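Local coordinates for protein flavin-dependent monooxygenase, oxygenase subunit HsaA (Mycobacterium tuberculosis, PDB 3AFF) that probably hydroxylates the phenolic ring of the secosteroid 3-HSA during cholesterol breakdown, using reduced FMN and oxygen as the oxygenase component of a two-component monooxygenase, at residues A243-M248 and R332-I337. Residues are numbered along the deposited sequence; the frame is centred on the assembly and turned at random.
Sequences APIVGM and RSIASI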
ATOM      1  N   ALA A 243      -0.609   8.704  34.956  1.00 18.87           N
ATOM      2  CA  ALA A 243      -1.543   9.781  35.185  1.00 18.92           C
ATOM      3  C   ALA A 243      -0.943  11.165  35.481  1.00 19.63           C
ATOM      4  O   ALA A 243      -1.371  12.155  34.862  1.00 22.32           O
ATOM      5  CB  ALA A 243      -2.598   9.407  36.140  1.00 18.10           C
ATOM      6  N   PRO A 244      -0.010  11.293  36.450  1.00 19.52           N
ATOM      7  CA  PRO A 244       0.537  12.602  36.608  1.00 18.62           C
ATOM      8  C   PRO A 244       1.402  13.063  35.416  1.00 19.42           C
ATOM      9  O   PRO A 244       1.522  14.270  35.189  1.00 17.74           O
ATOM     10  CB  PRO A 244       1.342  12.477  37.915  1.00 19.56           C
ATOM     11  CG  PRO A 244       1.691  11.060  37.971  1.00 20.07           C
ATOM     12  CD  PRO A 244       0.461  10.401  37.524  1.00 19.05           C
ATOM     13  N   ILE A 245       2.011  12.131  34.678  1.00 19.61           N
ATOM     14  CA  ILE A 245       2.770  12.524  33.475  1.00 20.15           C
ATOM     15  C   ILE A 245       1.763  13.120  32.499  1.00 21.56           C
ATOM     16  O   ILE A 245       2.023  14.168  31.908  1.00 23.56           O
ATOM     17  CB  ILE A 245       3.545  11.321  32.829  1.00 19.18           C
ATOM     18  CG1 ILE A 245       4.771  10.948  33.701  1.00 18.62           C
ATOM     19  CG2 ILE A 245       3.984  11.624  31.415  1.00 18.65           C
ATOM     20  CD1 ILE A 245       5.294   9.585  33.380  1.00 15.14           C
ATOM     21  N   VAL A 246       0.629  12.453  32.300  1.00 21.64           N
ATOM     22  CA  VAL A 246      -0.394  13.083  31.471  1.00 22.10           C
ATOM     23  C   VAL A 246      -0.814  14.504  31.958  1.00 23.33           C
ATOM     24  O   VAL A 246      -0.783  15.444  31.170  1.00 23.48           O
ATOM     25  CB  VAL A 246      -1.581  12.199  31.171  1.00 21.71           C
ATOM     26  CG1 VAL A 246      -2.477  12.930  30.110  1.00 19.05           C
ATOM     27  CG2 VAL A 246      -1.112  10.855  30.570  1.00 21.01           C
ATOM     28  N   GLY A 247      -1.168  14.659  33.239  1.00 23.11           N
ATOM     29  CA  GLY A 247      -1.411  16.000  33.837  1.00 22.35           C
ATOM     30  C   GLY A 247      -0.280  16.989  33.563  1.00 23.21           C
ATOM     31  O   GLY A 247      -0.518  18.193  33.312  1.00 23.75           O
ATOM     32  N   MET A 248       0.966  16.508  33.568  1.00 22.65           N
ATOM     33  CA  MET A 248       2.058  17.395  33.254  1.00 21.82           C
ATOM     34  C   MET A 248       1.941  17.956  31.826  1.00 21.70           C
ATOM     35  O   MET A 248       2.430  19.054  31.589  1.00 21.99           O
ATOM     36  CB  MET A 248       3.435  16.777  33.469  1.00 20.67           C
ATOM     37  CG  MET A 248       3.710  16.485  34.928  1.00 23.60           C
ATOM     38  SD  MET A 248       5.215  15.527  35.089  1.00 26.03           S
ATOM     39  CE  MET A 248       4.856  14.376  36.425  1.00 21.79           C
ATOM     40  N   ARG A 332       2.588  10.045  23.617  1.00 26.84           N
ATOM     41  CA  ARG A 332       1.824  11.116  22.962  1.00 28.82           C
ATOM     42  C   ARG A 332       1.934  12.436  23.734  1.00 28.16           C
ATOM     43  O   ARG A 332       2.138  13.512  23.145  1.00 27.69           O
ATOM     44  CB  ARG A 332       0.345  10.770  22.863  1.00 30.31           C
ATOM     45  CG  ARG A 332      -0.018   9.675  21.871  1.00 36.09           C
ATOM     46  CD  ARG A 332      -1.450   9.125  22.268  1.00 47.06           C
ATOM     47  NE  ARG A 332      -2.690   9.700  21.648  1.00 54.25           N
ATOM     48  CZ  ARG A 332      -2.842  10.175  20.393  1.00 58.31           C
ATOM     49  NH1 ARG A 332      -1.825  10.217  19.508  1.00 60.67           N
ATOM     50  NH2 ARG A 332      -4.043  10.623  20.007  1.00 56.80           N
ATOM     51  N   SER A 333       1.745  12.333  25.050  1.00 27.83           N
ATOM     52  CA  SER A 333       1.825  13.427  25.980  1.00 27.11           C
ATOM     53  C   SER A 333       3.140  14.102  25.929  1.00 26.07           C
ATOM     54  O   SER A 333       3.181  15.312  25.861  1.00 25.88           O
ATOM     55  CB  SER A 333       1.602  12.872  27.409  1.00 29.07           C
ATOM     56  OG  SER A 333       0.227  12.586  27.548  1.00 32.67           O
ATOM     57  N   ILE A 334       4.234  13.335  26.008  1.00 25.19           N
ATOM     58  CA  ILE A 334       5.549  13.900  26.031  1.00 25.21           C
ATOM     59  C   ILE A 334       5.831  14.540  24.630  1.00 25.64           C
ATOM     60  O   ILE A 334       6.439  15.627  24.530  1.00 24.85           O
ATOM     61  CB  ILE A 334       6.678  12.850  26.404  1.00 27.24           C
ATOM     62  CG1 ILE A 334       7.171  13.005  27.850  1.00 30.26           C
ATOM     63  CG2 ILE A 334       7.939  13.099  25.693  1.00 26.25           C
ATOM     64  CD1 ILE A 334       6.552  11.960  28.791  1.00 35.90           C
ATOM     65  N   ALA A 335       5.418  13.873  23.570  1.00 24.55           N
ATOM     66  CA  ALA A 335       5.651  14.422  22.195  1.00 25.55           C
ATOM     67  C   ALA A 335       5.067  15.861  22.079  1.00 24.85           C
ATOM     68  O   ALA A 335       5.737  16.777  21.647  1.00 26.27           O
ATOM     69  CB  ALA A 335       4.999  13.535  21.200  1.00 24.54           C
ATOM     70  N   SER A 336       3.802  16.012  22.487  1.00 25.91           N
ATOM     71  CA  SER A 336       3.107  17.282  22.601  1.00 25.12           C
ATOM     72  C   SER A 336       3.817  18.264  23.511  1.00 25.04           C
ATOM     73  O   SER A 336       3.905  19.409  23.193  1.00 24.66           O
ATOM     74  CB  SER A 336       1.716  17.034  23.160  1.00 25.20           C
ATOM     75  OG  SER A 336       0.923  16.319  22.246  1.00 26.78           O
ATOM     76  N   ILE A 337       4.270  17.843  24.686  1.00 24.95           N
ATOM     77  CA  ILE A 337       5.085  18.726  25.521  1.00 25.56           C
ATOM     78  C   ILE A 337       6.338  19.211  24.781  1.00 26.06           C
ATOM     79  O   ILE A 337       6.717  20.385  24.882  1.00 26.92           O
ATOM     80  CB  ILE A 337       5.494  18.055  26.867  1.00 26.42           C
ATOM     81  CG1 ILE A 337       4.260  17.772  27.702  1.00 24.36           C
ATOM     82  CG2 ILE A 337       6.446  18.929  27.616  1.00 25.90           C
ATOM     83  CD1 ILE A 337       4.546  16.989  28.983  1.00 25.45           C
TER
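Apolar packing between I245 and I334 opens the interface: CG2 of I245 lies 3.7 Å from CD1 of I334, a methyl branch meeting a chain end as the two side chains pass at a slant. I245 can offer this branch because CG2 stands anti to its own backbone N, while CG1 sits beside that N (chi1 -73°).

Apolar against polar is the second theme. The fork of V246 straddles the hydroxyl of S333, with CG1 and CG2 each 3.7 Å from OG. That oxygen is buried but satisfied within its own helix by a hydrogen bond to the carbonyl O of A329, and it meets the valine methyls by van der Waals contact alone. V246 and S333 also mark the nearest backbone pair, CA to CA 5.9 Å. A turn further on, CD1 of I337 rests against the main chain of M248, 3.9 Å from its carbonyl O, a methyl touching a polar backbone atom.

One small residue, S333, and the aliphatic side chains around it lie between two nearly parallel helices, their local axes 9.1 Å apart and inclined by 25°. They join helices 233-259 and 316-342 of the acyl-CoA dehydrogenase-like C-terminal helical domain. M248 and I245 approach W84 and A369, which probably bind FMN; helix 286-309 packs against S333, and helix 354-370 meets I334 and I337.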